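Local coordinates for DNA-binding transcriptional repressor YiaJ (Escherichia coli, PDB 1YSQ), which represses transcription of the yiaKLMNOPQRS operon, which may serve the use of 2,3-diketo-L-gulonate, and is represented here by its C-terminal IclR-type effector-binding domain, at residues Leu8-Ile13 against Asn178-Thr183; Ala20-Thr25 against Tyr43-Thr48; Ile29-Arg34 against Val144-Ser149; Pro63-Ala68 against His91-Leu96. All coordinates share one frame; numbering follows the deposited sequence.

Contact 1 (Leu8-Ile13 against Asn178-Thr183); sequences LNIIHI and NELGFT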
loop_
_atom_site.group_PDB
_atom_site.type_symbol
_atom_site.label_atom_id
_atom_site.label_comp_id
_atom_site.label_asym_id
_atom_site.label_seq_id
_atom_site.Cartn_x
_atom_site.Cartn_y
_atom_site.Cartn_z
ATOM N N LEU A 8 -13.095 -12.798 1.204
ATOM C CA LEU A 8 -13.392 -13.746 0.127
ATOM C C LEU A 8 -13.940 -13.070 -1.130
ATOM O O LEU A 8 -13.411 -13.272 -2.234
ATOM C CB LEU A 8 -14.385 -14.812 0.611
ATOM C CG LEU A 8 -13.979 -15.698 1.791
ATOM C CD1 LEU A 8 -15.221 -16.384 2.377
ATOM C CD2 LEU A 8 -12.909 -16.723 1.386
ATOM N N ASN A 9 -15.008 -12.290 -0.953
ATOM C CA ASN A 9 -15.652 -11.585 -2.057
ATOM C C ASN A 9 -14.695 -10.629 -2.767
ATOM O O ASN A 9 -14.615 -10.642 -3.990
ATOM C CB ASN A 9 -16.906 -10.827 -1.586
ATOM C CG ASN A 9 -17.956 -11.746 -0.974
ATOM O OD1 ASN A 9 -17.908 -12.977 -1.136
ATOM N ND2 ASN A 9 -18.919 -11.151 -0.258
ATOM N N ILE A 10 -13.969 -9.813 -2.003
ATOM C CA ILE A 10 -13.015 -8.884 -2.614
ATOM C C ILE A 10 -11.830 -9.612 -3.288
ATOM O O ILE A 10 -11.381 -9.205 -4.361
ATOM C CB ILE A 10 -12.557 -7.749 -1.632
ATOM C CG1 ILE A 10 -11.800 -6.643 -2.386
ATOM C CG2 ILE A 10 -11.695 -8.302 -0.476
ATOM C CD1 ILE A 10 -12.666 -5.799 -3.317
ATOM N N ILE A 11 -11.346 -10.692 -2.690
ATOM C CA ILE A 11 -10.254 -11.437 -3.333
ATOM C C ILE A 11 -10.731 -12.064 -4.655
ATOM O O ILE A 11 -10.015 -12.033 -5.662
ATOM C CB ILE A 11 -9.588 -12.440 -2.356
ATOM C CG1 ILE A 11 -8.756 -11.654 -1.330
ATOM C CG2 ILE A 11 -8.654 -13.394 -3.104
ATOM C CD1 ILE A 11 -8.482 -12.395 -0.032
ATOM N N HIS A 12 -11.974 -12.557 -4.670
ATOM C CA HIS A 12 -12.568 -13.076 -5.906
ATOM C C HIS A 12 -12.611 -12.045 -7.043
ATOM O O HIS A 12 -12.267 -12.352 -8.189
ATOM C CB HIS A 12 -13.967 -13.667 -5.666
ATOM C CG HIS A 12 -14.483 -14.434 -6.844
ATOM N ND1 HIS A 12 -13.988 -15.671 -7.199
ATOM C CD2 HIS A 12 -15.404 -14.111 -7.786
ATOM C CE1 HIS A 12 -14.600 -16.088 -8.295
ATOM N NE2 HIS A 12 -15.465 -15.160 -8.670
ATOM N N ILE A 13 -13.037 -10.832 -6.718
ATOM C CA ILE A 13 -13.004 -9.705 -7.645
ATOM C C ILE A 13 -11.568 -9.349 -8.045
ATOM O O ILE A 13 -11.271 -9.172 -9.233
ATOM C CB ILE A 13 -13.673 -8.463 -6.987
ATOM C CG1 ILE A 13 -15.171 -8.699 -6.765
ATOM C CG2 ILE A 13 -13.406 -7.157 -7.819
ATOM C CD1 ILE A 13 -15.910 -7.475 -6.222
ATOM N N ASN A 178 -13.797 -0.400 -9.817
ATOM C CA ASN A 178 -14.910 -0.339 -10.767
ATOM C C ASN A 178 -15.783 -1.585 -10.671
ATOM O O ASN A 178 -17.006 -1.484 -10.623
ATOM C CB ASN A 178 -14.391 -0.137 -12.202
ATOM C CG ASN A 178 -13.906 1.285 -12.452
ATOM O OD1 ASN A 178 -14.237 2.207 -11.694
ATOM N ND2 ASN A 178 -13.115 1.473 -13.516
ATOM N N GLU A 179 -15.143 -2.750 -10.622
ATOM C CA GLU A 179 -15.844 -4.020 -10.451
ATOM C C GLU A 179 -16.528 -4.153 -9.092
ATOM O O GLU A 179 -17.627 -4.693 -9.007
ATOM C CB GLU A 179 -14.897 -5.193 -10.676
ATOM C CG GLU A 179 -14.755 -5.552 -12.146
ATOM C CD GLU A 179 -13.675 -6.584 -12.413
ATOM O OE1 GLU A 179 -12.984 -6.435 -13.446
ATOM O OE2 GLU A 179 -13.524 -7.536 -11.610
ATOM N N LEU A 180 -15.887 -3.666 -8.034
ATOM C CA LEU A 180 -16.503 -3.693 -6.704
ATOM C C LEU A 180 -17.766 -2.828 -6.720
ATOM O O LEU A 180 -18.834 -3.263 -6.276
ATOM C CB LEU A 180 -15.517 -3.237 -5.622
ATOM C CG LEU A 180 -16.034 -2.977 -4.200
ATOM C CD1 LEU A 180 -16.479 -4.270 -3.486
ATOM C CD2 LEU A 180 -14.996 -2.220 -3.366
ATOM N N GLY A 181 -17.631 -1.626 -7.281
ATOM C CA GLY A 181 -18.728 -0.686 -7.444
ATOM C C GLY A 181 -19.947 -1.283 -8.119
ATOM O O GLY A 181 -21.068 -1.076 -7.655
ATOM N N PHE A 182 -19.725 -2.024 -9.204
ATOM C CA PHE A 182 -20.810 -2.684 -9.935
ATOM C C PHE A 182 -21.570 -3.657 -9.031
ATOM O O PHE A 182 -22.800 -3.688 -9.042
ATOM C CB PHE A 182 -20.292 -3.414 -11.187
ATOM C CG PHE A 182 -19.656 -2.510 -12.225
ATOM C CD1 PHE A 182 -19.870 -1.127 -12.220
ATOM C CD2 PHE A 182 -18.837 -3.052 -13.220
ATOM C CE1 PHE A 182 -19.268 -0.297 -13.187
ATOM C CE2 PHE A 182 -18.234 -2.233 -14.190
ATOM C CZ PHE A 182 -18.450 -0.855 -14.171
ATOM N N THR A 183 -20.840 -4.437 -8.239
ATOM C CA THR A 183 -21.467 -5.384 -7.318
ATOM C C THR A 183 -21.912 -4.675 -6.041
ATOM O O THR A 183 -23.024 -4.899 -5.558
ATOM C CB THR A 183 -20.535 -6.591 -6.998
ATOM O OG1 THR A 183 -19.501 -6.192 -6.089
ATOM C CG2 THR A 183 -19.765 -7.047 -8.243
#
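Ile13 and Ile10 on one helix meet Leu180, Glu179 and Thr183 on another, joining the first and last helices of the GAF-like IclR effector domain. The short segments run at 128° to each other with their axes 10.4 Å apart, so the join is made mainly through side chains. The tight part is aliphatic. CD1 of Ile13 lies 3.9 Å from CA of Leu180, while its other branch, CG2, slides past the Glu179 side chain in the opposite direction and comes 3.8 Å from Glu179 CB. With CG1 anti to the carbonyl carbon (chi1 -66°), Ile13 turns one branch to each neighbour. Cutting Ile13 back to an alanine would remove CG2 and CD1 and is likely to leave a gap facing Leu180 and Glu179, with only Ile10 CD1 of residues 8-13 still near Leu180. Ile10 is the buried member: its side chain crosses that of Leu180, with Ile10 CD1 4.1 Å from Leu180 CD1, and the same residue rests on Ile42 of strand 38-45. The polar, more solvent-facing margin is formed by the carboxylate of Glu179 and by Thr183. Glu179 is extended beyond CG, and its OE1 is hydrogen-bonded to His17 further along the first helix. Thr183 turns its hydroxyl back on its own chain: OG1 donates to Leu180 O at 3.0 Å, yet the same oxygen stands 3.8 Å from Ile13 CD1, tip to tip.

Contact 2 (Ala20-Thr25 against Tyr43-Thr48); sequences ALNIAT and YKLEPT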
loop_
_atom_site.group_PDB
_atom_site.type_symbol
_atom_site.label_atom_id
_atom_site.label_comp_id
_atom_site.label_asym_id
_atom_site.label_seq_id
_atom_site.Cartn_x
_atom_site.Cartn_y
_atom_site.Cartn_z
ATOM N N ALA A 20 -2.503 -10.445 -12.969
ATOM C CA ALA A 20 -2.102 -9.733 -14.181
ATOM C C ALA A 20 -0.984 -8.737 -13.904
ATOM O O ALA A 20 -0.015 -8.657 -14.660
ATOM C CB ALA A 20 -3.315 -9.021 -14.809
ATOM N N LEU A 21 -1.117 -7.961 -12.834
ATOM C CA LEU A 21 -0.104 -6.946 -12.519
ATOM C C LEU A 21 1.217 -7.598 -12.096
ATOM O O LEU A 21 2.301 -7.113 -12.438
ATOM C CB LEU A 21 -0.621 -5.992 -11.443
ATOM C CG LEU A 21 0.313 -4.893 -10.917
ATOM C CD1 LEU A 21 0.576 -3.845 -12.010
ATOM C CD2 LEU A 21 -0.317 -4.259 -9.673
ATOM N N ASN A 22 1.104 -8.701 -11.352
ATOM C CA ASN A 22 2.251 -9.517 -10.951
ATOM C C ASN A 22 3.027 -9.992 -12.192
ATOM O O ASN A 22 4.252 -9.860 -12.255
ATOM C CB ASN A 22 1.737 -10.681 -10.086
ATOM C CG ASN A 22 2.822 -11.677 -9.677
ATOM O OD1 ASN A 22 2.659 -12.874 -9.900
ATOM N ND2 ASN A 22 3.895 -11.201 -9.036
ATOM N N ILE A 23 2.314 -10.532 -13.174
ATOM C CA ILE A 23 2.947 -10.967 -14.428
ATOM C C ILE A 23 3.549 -9.804 -15.212
ATOM O O ILE A 23 4.675 -9.899 -15.709
ATOM C CB ILE A 23 1.944 -11.780 -15.314
ATOM C CG1 ILE A 23 1.433 -13.037 -14.581
ATOM C CG2 ILE A 23 2.553 -12.126 -16.705
ATOM C CD1 ILE A 23 2.519 -13.983 -14.071
ATOM N N ALA A 24 2.810 -8.700 -15.303
ATOM C CA ALA A 24 3.258 -7.547 -16.097
ATOM C C ALA A 24 4.527 -6.903 -15.540
ATOM O O ALA A 24 5.444 -6.591 -16.301
ATOM C CB ALA A 24 2.138 -6.517 -16.207
ATOM N N THR A 25 4.595 -6.724 -14.218
ATOM C CA THR A 25 5.756 -6.084 -13.593
ATOM C C THR A 25 6.864 -7.049 -13.159
ATOM O O THR A 25 8.011 -6.626 -12.974
ATOM C CB THR A 25 5.335 -5.269 -12.353
ATOM O OG1 THR A 25 4.821 -6.169 -11.342
ATOM C CG2 THR A 25 4.178 -4.304 -12.702
ATOM N N TYR A 43 -3.789 -10.634 0.881
ATOM C CA TYR A 43 -3.437 -11.318 -0.347
ATOM C C TYR A 43 -2.053 -10.843 -0.763
ATOM O O TYR A 43 -1.736 -9.647 -0.674
ATOM C CB TYR A 43 -4.505 -10.990 -1.386
ATOM C CG TYR A 43 -4.323 -11.534 -2.771
ATOM C CD1 TYR A 43 -5.104 -12.586 -3.224
ATOM C CD2 TYR A 43 -3.426 -10.944 -3.662
ATOM C CE1 TYR A 43 -4.978 -13.067 -4.522
ATOM C CE2 TYR A 43 -3.296 -11.415 -4.953
ATOM C CZ TYR A 43 -4.077 -12.471 -5.377
ATOM O OH TYR A 43 -3.962 -12.930 -6.671
ATOM N N LYS A 44 -1.215 -11.783 -1.172
ATOM C CA LYS A 44 0.145 -11.460 -1.607
ATOM C C LYS A 44 0.617 -12.405 -2.719
ATOM O O LYS A 44 0.418 -13.611 -2.629
ATOM C CB LYS A 44 1.138 -11.503 -0.424
ATOM C CG LYS A 44 2.537 -10.995 -0.784
ATOM C CD LYS A 44 3.590 -11.390 0.249
ATOM C CE LYS A 44 4.969 -10.808 -0.137
ATOM N NZ LYS A 44 6.126 -11.474 0.616
ATOM N N LEU A 45 1.236 -11.836 -3.752
ATOM C CA LEU A 45 1.919 -12.612 -4.790
ATOM C C LEU A 45 3.405 -12.331 -4.746
ATOM O O LEU A 45 3.841 -11.180 -4.802
ATOM C CB LEU A 45 1.369 -12.293 -6.201
ATOM C CG LEU A 45 -0.140 -12.536 -6.360
ATOM C CD1 LEU A 45 -0.669 -11.928 -7.633
ATOM C CD2 LEU A 45 -0.494 -14.041 -6.286
ATOM N N GLU A 46 4.191 -13.397 -4.660
ATOM C CA GLU A 46 5.637 -13.288 -4.721
ATOM C C GLU A 46 6.075 -12.836 -6.116
ATOM O O GLU A 46 5.322 -13.013 -7.069
ATOM C CB GLU A 46 6.268 -14.644 -4.361
ATOM C CG GLU A 46 6.087 -15.058 -2.898
ATOM C CD GLU A 46 6.659 -14.044 -1.898
ATOM O OE1 GLU A 46 7.684 -13.403 -2.198
ATOM O OE2 GLU A 46 6.089 -13.897 -0.793
ATOM N N PRO A 47 7.270 -12.260 -6.252
ATOM C CA PRO A 47 7.752 -11.828 -7.570
ATOM C C PRO A 47 7.949 -13.022 -8.524
ATOM O O PRO A 47 8.120 -14.162 -8.056
ATOM C CB PRO A 47 9.095 -11.157 -7.251
ATOM C CG PRO A 47 9.559 -11.823 -5.969
ATOM C CD PRO A 47 8.269 -11.997 -5.187
ATOM N N THR A 48 7.890 -12.766 -9.828
ATOM C CA THR A 48 8.228 -13.794 -10.813
ATOM C C THR A 48 9.686 -13.599 -11.195
ATOM O O THR A 48 10.557 -14.282 -10.669
ATOM C CB THR A 48 7.315 -13.741 -12.060
ATOM O OG1 THR A 48 7.305 -12.416 -12.601
ATOM C CG2 THR A 48 5.861 -13.978 -11.690
HETATM O O HOH W 1 6.553 -11.826 -15.061
#
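Asn22 lays its side chain obliquely across Leu45, with CB 3.7 Å from Leu45 CD1 and CG 3.8 Å from Leu45 CB. Its CG stands anti to the backbone N (chi1 176°), which carries the amide from helix 8-25 to the point where strand 38-45 runs out into a loop. There ND2 donates to Glu46 O at 3.0 Å, bent to 146° at the hydrogen and arriving above the carbonyl plane. The same nitrogen bonds Glu27 O, just beyond the helix. On the other side of the amide, OD1 lies 3.8 Å from Thr48 CG2, a methyl also near Ile23 CD1, the Ile23 and Thr48 side chains crossing at about a right angle. A water bridges the exposed margin, donating to Ile23 O and lying 2.6 Å from Thr48 OG1. Here the first helix of this GAF-like domain fragment packs on the sheet. With ND2 shared between Glu46 O and Glu27 O, the buried amide probably keeps one orientation and ties the helix to residues following helix and strand.

Contact 3 (Ile29-Arg34 against Val144-Ser149); sequences INFSSR and VPYAVS. With PO4 (phosphate ion), chain D; PO4 (phosphate ion), chain B.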
loop_
_atom_site.group_PDB
_atom_site.type_symbol
_atom_site.label_atom_id
_atom_site.label_comp_id
_atom_site.label_asym_id
_atom_site.label_seq_id
_atom_site.Cartn_x
_atom_site.Cartn_y
_atom_site.Cartn_z
ATOM N N ILE A 29 3.249 -8.300 -5.426
ATOM C CA ILE A 29 1.992 -7.561 -5.372
ATOM C C ILE A 29 1.349 -7.810 -4.020
ATOM O O ILE A 29 1.173 -8.958 -3.624
ATOM C CB ILE A 29 1.022 -7.970 -6.534
ATOM C CG1 ILE A 29 1.705 -7.885 -7.916
ATOM C CG2 ILE A 29 -0.299 -7.153 -6.488
ATOM C CD1 ILE A 29 2.376 -6.545 -8.282
ATOM N N ASN A 30 1.010 -6.725 -3.317
ATOM C CA ASN A 30 0.363 -6.779 -1.999
ATOM C C ASN A 30 -1.029 -6.197 -2.102
ATOM O O ASN A 30 -1.248 -5.210 -2.817
ATOM C CB ASN A 30 1.127 -5.919 -0.975
ATOM C CG ASN A 30 2.622 -6.179 -0.990
ATOM O OD1 ASN A 30 3.419 -5.353 -1.452
ATOM N ND2 ASN A 30 3.007 -7.330 -0.495
ATOM N N PHE A 31 -1.954 -6.782 -1.353
ATOM C CA PHE A 31 -3.331 -6.284 -1.323
ATOM C C PHE A 31 -3.812 -6.328 0.116
ATOM O O PHE A 31 -3.832 -7.393 0.743
ATOM C CB PHE A 31 -4.210 -7.155 -2.222
ATOM C CG PHE A 31 -5.620 -6.663 -2.373
ATOM C CD1 PHE A 31 -5.889 -5.418 -2.941
ATOM C CD2 PHE A 31 -6.687 -7.457 -1.989
ATOM C CE1 PHE A 31 -7.215 -4.959 -3.089
ATOM C CE2 PHE A 31 -8.016 -6.999 -2.148
ATOM C CZ PHE A 31 -8.268 -5.752 -2.690
ATOM N N SER A 32 -4.167 -5.162 0.645
ATOM C CA SER A 32 -4.573 -5.065 2.036
ATOM C C SER A 32 -5.982 -4.510 2.200
ATOM O O SER A 32 -6.537 -3.916 1.262
ATOM C CB SER A 32 -3.581 -4.193 2.817
ATOM O OG SER A 32 -3.805 -2.814 2.513
ATOM N N SER A 33 -6.546 -4.729 3.394
ATOM C CA SER A 33 -7.739 -4.029 3.859
ATOM C C SER A 33 -7.312 -3.183 5.051
ATOM O O SER A 33 -6.225 -3.379 5.614
ATOM C CB SER A 33 -8.838 -5.019 4.276
ATOM O OG SER A 33 -8.370 -5.840 5.350
ATOM N N ARG A 34 -8.136 -2.209 5.411
ATOM C CA ARG A 34 -7.911 -1.458 6.632
ATOM C C ARG A 34 -8.658 -2.080 7.801
ATOM O O ARG A 34 -9.829 -2.413 7.689
ATOM C CB ARG A 34 -8.344 0.005 6.472
ATOM C CG ARG A 34 -7.737 0.897 7.553
ATOM C CD ARG A 34 -8.475 2.189 7.792
ATOM N NE ARG A 34 -7.835 2.912 8.886
ATOM C CZ ARG A 34 -7.784 4.235 8.996
ATOM N NH1 ARG A 34 -8.339 5.015 8.071
ATOM N NH2 ARG A 34 -7.161 4.778 10.032
ATOM N N VAL A 144 -11.885 4.400 1.240
ATOM C CA VAL A 144 -10.778 3.529 0.848
ATOM C C VAL A 144 -10.733 2.262 1.743
ATOM O O VAL A 144 -10.036 2.226 2.757
ATOM C CB VAL A 144 -9.417 4.289 0.916
ATOM C CG1 VAL A 144 -8.262 3.399 0.398
ATOM C CG2 VAL A 144 -9.483 5.619 0.122
ATOM N N PRO A 145 -11.525 1.256 1.405
ATOM C CA PRO A 145 -11.535 0.011 2.183
ATOM C C PRO A 145 -10.303 -0.887 1.952
ATOM O O PRO A 145 -9.968 -1.683 2.837
ATOM C CB PRO A 145 -12.836 -0.670 1.708
ATOM C CG PRO A 145 -12.975 -0.211 0.291
ATOM C CD PRO A 145 -12.543 1.246 0.333
ATOM N N TYR A 146 -9.647 -0.752 0.797
ATOM C CA TYR A 146 -8.557 -1.655 0.380
ATOM C C TYR A 146 -7.501 -0.832 -0.337
ATOM O O TYR A 146 -7.764 0.292 -0.763
ATOM C CB TYR A 146 -9.038 -2.761 -0.579
ATOM C CG TYR A 146 -10.229 -3.518 -0.072
ATOM C CD1 TYR A 146 -10.092 -4.493 0.916
ATOM C CD2 TYR A 146 -11.503 -3.235 -0.551
ATOM C CE1 TYR A 146 -11.199 -5.164 1.410
ATOM C CE2 TYR A 146 -12.611 -3.914 -0.065
ATOM C CZ TYR A 146 -12.448 -4.864 0.907
ATOM O OH TYR A 146 -13.546 -5.523 1.373
ATOM N N ALA A 147 -6.316 -1.412 -0.487
ATOM C CA ALA A 147 -5.223 -0.736 -1.168
ATOM C C ALA A 147 -4.322 -1.790 -1.800
ATOM O O ALA A 147 -4.298 -2.948 -1.365
ATOM C CB ALA A 147 -4.444 0.142 -0.172
ATOM N N VAL A 148 -3.585 -1.385 -2.827
ATOM C CA VAL A 148 -2.708 -2.304 -3.544
ATOM C C VAL A 148 -1.309 -1.706 -3.534
ATOM O O VAL A 148 -1.162 -0.493 -3.656
ATOM C CB VAL A 148 -3.124 -2.453 -5.038
ATOM C CG1 VAL A 148 -2.274 -3.527 -5.764
ATOM C CG2 VAL A 148 -4.607 -2.759 -5.189
ATOM N N SER A 149 -0.280 -2.550 -3.422
ATOM C CA SER A 149 1.084 -2.041 -3.527
ATOM C C SER A 149 2.019 -2.964 -4.291
ATOM O O SER A 149 1.742 -4.159 -4.431
ATOM C CB SER A 149 1.638 -1.688 -2.130
ATOM O OG SER A 149 2.022 -2.844 -1.405
HETATM P P PO4 D . -10.166 5.118 4.916
HETATM O O1 PO4 D . -9.454 3.811 4.634
HETATM O O2 PO4 D . -9.258 6.286 4.572
HETATM O O3 PO4 D . -11.454 5.185 4.120
HETATM O O4 PO4 D . -10.440 5.145 6.405
HETATM P P PO4 B . 3.233 -1.534 2.149
HETATM O O1 PO4 B . 4.444 -0.625 2.423
HETATM O O2 PO4 B . 1.988 -0.753 1.875
HETATM O O3 PO4 B . 3.501 -2.500 1.010
HETATM O O4 PO4 B . 3.029 -2.338 3.423
HETATM O O HOH W 2 -11.364 -2.133 4.939
#
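Phe31 and Tyr146 point to the same face of the sheet with their rings nearly parallel, planes at 22°, but slid apart: the centroids are 5.7 Å from each other and overlap is slight. The closer touch is Phe31 CZ against Tyr146 CB at 3.7 Å. Phe31 has CG anti to its own N (chi1 -175°), which swings the ring toward the neighbouring strand, where Val148 CG2 meets its edge 3.7 Å from CD1. Tyr146 presents its ring edge to Ser32 O, and CB of Ser33 sits 3.6 Å from Tyr146 CD1. These residues belong to the two central strands, 28-35 and 146-153, of the antiparallel sheet in this GAF-like domain. Asn30 with Ser149 and Ser32 with Ala147 are hydrogen-bonded pairs. The Asn30 N to Ser149 O bond, 2.9 Å long, is almost straight at 175°. The face bearing Asn30, Ser32, Ala147 and Ser149 is more polar. Asn30 OD1 is hydrogen-bonded to Ser151 OG and also lies near Ser149 OG, which an oxygen of a bound phosphate, probably from the crystallisation liquor, approaches too. Ser32 OG bonds Tyr73 OH in helix 68-75. At the far end Arg34, its NE hydrogen-bonded to Asp36 O, extends its chain to a second phosphate, which meets the guanidinium at its edge through a weak bond from NH1, while Val144 N holds another oxygen of that ion at 3.0 Å.

Contact 4 (Pro63-Ala68 against His91-Leu96); sequences PLYCSA and HEIQPL. With PO4 (phosphate ion), chain B.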
loop_
_atom_site.group_PDB
_atom_site.type_symbol
_atom_site.label_atom_id
_atom_site.label_comp_id
_atom_site.label_asym_id
_atom_site.label_seq_id
_atom_site.Cartn_x
_atom_site.Cartn_y
_atom_site.Cartn_z
ATOM N N PRO A 63 1.599 -1.704 10.671
ATOM C CA PRO A 63 1.237 -0.411 11.307
ATOM C C PRO A 63 1.035 0.700 10.267
ATOM O O PRO A 63 1.731 0.728 9.244
ATOM C CB PRO A 63 2.450 -0.062 12.182
ATOM C CG PRO A 63 3.205 -1.352 12.350
ATOM C CD PRO A 63 2.959 -2.128 11.066
ATOM N N LEU A 64 0.082 1.586 10.508
ATOM C CA LEU A 64 -0.249 2.616 9.514
ATOM C C LEU A 64 0.925 3.531 9.152
ATOM O O LEU A 64 1.077 3.897 7.985
ATOM C CB LEU A 64 -1.440 3.465 9.978
ATOM C CG LEU A 64 -2.793 2.737 10.182
ATOM C CD1 LEU A 64 -3.871 3.748 10.558
ATOM C CD2 LEU A 64 -3.229 1.913 8.990
ATOM N N TYR A 65 1.745 3.889 10.147
ATOM C CA TYR A 65 2.741 4.961 9.980
ATOM C C TYR A 65 3.934 4.586 9.088
ATOM O O TYR A 65 4.604 5.467 8.563
ATOM C CB TYR A 65 3.244 5.462 11.347
ATOM C CG TYR A 65 4.340 4.597 11.933
ATOM C CD1 TYR A 65 5.685 4.980 11.846
ATOM C CD2 TYR A 65 4.030 3.383 12.553
ATOM C CE1 TYR A 65 6.707 4.169 12.355
ATOM C CE2 TYR A 65 5.031 2.565 13.081
ATOM C CZ TYR A 65 6.372 2.965 12.970
ATOM O OH TYR A 65 7.359 2.163 13.506
ATOM N N CYS A 66 4.202 3.283 8.937
ATOM C CA CYS A 66 5.386 2.814 8.194
ATOM C C CYS A 66 5.015 1.942 6.980
ATOM O O CYS A 66 5.887 1.381 6.328
ATOM C CB CYS A 66 6.365 2.072 9.141
ATOM S SG CYS A 66 5.603 0.671 9.989
ATOM N N SER A 67 3.716 1.850 6.689
ATOM C CA SER A 67 3.180 1.084 5.562
ATOM C C SER A 67 2.692 2.075 4.519
ATOM O O SER A 67 1.907 2.974 4.841
ATOM C CB SER A 67 2.015 0.198 6.027
ATOM O OG SER A 67 1.214 -0.286 4.957
ATOM N N ALA A 68 3.134 1.912 3.272
ATOM C CA ALA A 68 2.639 2.784 2.191
ATOM C C ALA A 68 1.106 2.719 2.064
ATOM O O ALA A 68 0.431 3.757 1.969
ATOM C CB ALA A 68 3.326 2.460 0.853
ATOM N N HIS A 91 4.588 4.465 21.740
ATOM C CA HIS A 91 5.527 3.371 21.923
ATOM C C HIS A 91 5.775 2.611 20.619
ATOM O O HIS A 91 6.893 2.176 20.338
ATOM C CB HIS A 91 4.993 2.430 22.999
ATOM C CG HIS A 91 5.892 1.275 23.287
ATOM N ND1 HIS A 91 5.612 -0.003 22.857
ATOM C CD2 HIS A 91 7.071 1.205 23.953
ATOM C CE1 HIS A 91 6.579 -0.815 23.249
ATOM N NE2 HIS A 91 7.476 -0.107 23.915
ATOM N N GLU A 92 4.721 2.468 19.825
ATOM C CA GLU A 92 4.769 1.702 18.583
ATOM C C GLU A 92 5.435 2.463 17.429
ATOM O O GLU A 92 6.009 1.839 16.534
ATOM C CB GLU A 92 3.358 1.250 18.192
ATOM C CG GLU A 92 2.686 0.389 19.259
ATOM C CD GLU A 92 1.707 1.151 20.140
ATOM O OE1 GLU A 92 2.123 2.095 20.854
ATOM O OE2 GLU A 92 0.506 0.793 20.122
ATOM N N ILE A 93 5.354 3.797 17.444
ATOM C CA ILE A 93 6.006 4.613 16.410
ATOM C C ILE A 93 7.512 4.722 16.682
ATOM O O ILE A 93 7.952 5.447 17.568
ATOM C CB ILE A 93 5.347 6.019 16.261
ATOM C CG1 ILE A 93 3.874 5.895 15.829
ATOM C CG2 ILE A 93 6.135 6.888 15.265
ATOM C CD1 ILE A 93 2.981 7.040 16.292
ATOM N N GLN A 94 8.296 3.997 15.900
ATOM C CA GLN A 94 9.729 3.864 16.144
ATOM C C GLN A 94 10.517 4.055 14.852
ATOM O O GLN A 94 10.027 3.703 13.771
ATOM C CB GLN A 94 10.038 2.488 16.760
ATOM C CG GLN A 94 9.469 2.276 18.180
ATOM C CD GLN A 94 10.122 3.169 19.233
ATOM O OE1 GLN A 94 11.313 3.454 19.155
ATOM N NE2 GLN A 94 9.340 3.608 20.215
ATOM N N PRO A 95 11.727 4.599 14.960
ATOM C CA PRO A 95 12.567 4.850 13.783
ATOM C C PRO A 95 13.193 3.573 13.249
ATOM O O PRO A 95 14.347 3.264 13.576
ATOM C CB PRO A 95 13.645 5.799 14.317
ATOM C CG PRO A 95 13.768 5.444 15.783
ATOM C CD PRO A 95 12.387 5.025 16.212
ATOM N N LEU A 96 12.449 2.858 12.413
ATOM C CA LEU A 96 12.921 1.603 11.834
ATOM C C LEU A 96 14.151 1.813 10.956
ATOM O O LEU A 96 15.095 1.007 10.980
ATOM C CB LEU A 96 11.793 0.915 11.046
ATOM C CG LEU A 96 10.465 0.690 11.785
ATOM C CD1 LEU A 96 9.474 -0.002 10.863
ATOM C CD2 LEU A 96 10.643 -0.103 13.077
HETATM P P PO4 B . 3.233 -1.534 2.149
HETATM O O1 PO4 B . 4.444 -0.625 2.423
HETATM O O2 PO4 B . 1.988 -0.753 1.875
HETATM O O3 PO4 B . 3.501 -2.500 1.010
HETATM O O4 PO4 B . 3.029 -2.338 3.423
#
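Beside a site holding a phosphate ion, probably from the crystallisation liquor, at the start of helix 68-75, two loops of the GAF-like effector domain pack through the Tyr65 ring. The ring is sandwiched: Ile93 CA lies over one face, 4.1 Å from the centroid and 21° off the normal in a CH-pi contact, and Cys66 CB covers the opposite face. Ile93 runs past the ring the other way, with CG2 3.9 Å from Tyr65 CD1. Beyond the ring, Tyr65 OH stands 3.1 Å from Gln94 O, a probable hydrogen bond whose carbonyl lies at the ring edge. Replacing Tyr65 by an alanine is likely to leave Ile93 without the ring face it lies on and Gln94 O without the nearby hydroxyl. Leu96 packs near the hydroxyl and sets its CD1 4.0 Å from Cys66 SG. Across the first loop Ser67 is the N-cap of helix 68-75, its OG bonded to Gly70 N, and Ala68 N donates to phosphate O1 at 3.0 Å.

Overall arrangement
Contacts 1, 2 and 3 touch one another; contact 4 meets only contact 3, through Arg34 and Leu64, and lies across the chain's centre from contacts 1 and 2. Helix 8-25 serves contacts 1 and 2, whose centres are 19 Å apart, and strands 28-35 and 38-45, neighbours in one antiparallel sheet, link contact 2 to contact 3. Along the chain, the segments of contacts 2 and 3 alternate, and contact 1, pairing the first and last helices, encloses all the others. Contact 4 lies about 25 Å from contact 2 and 17 Å from contact 3, centre to centre. It shares with contact 3 the phosphate near Ser149 and Ser67, consistent with a pocket between sheet and helix 68-75.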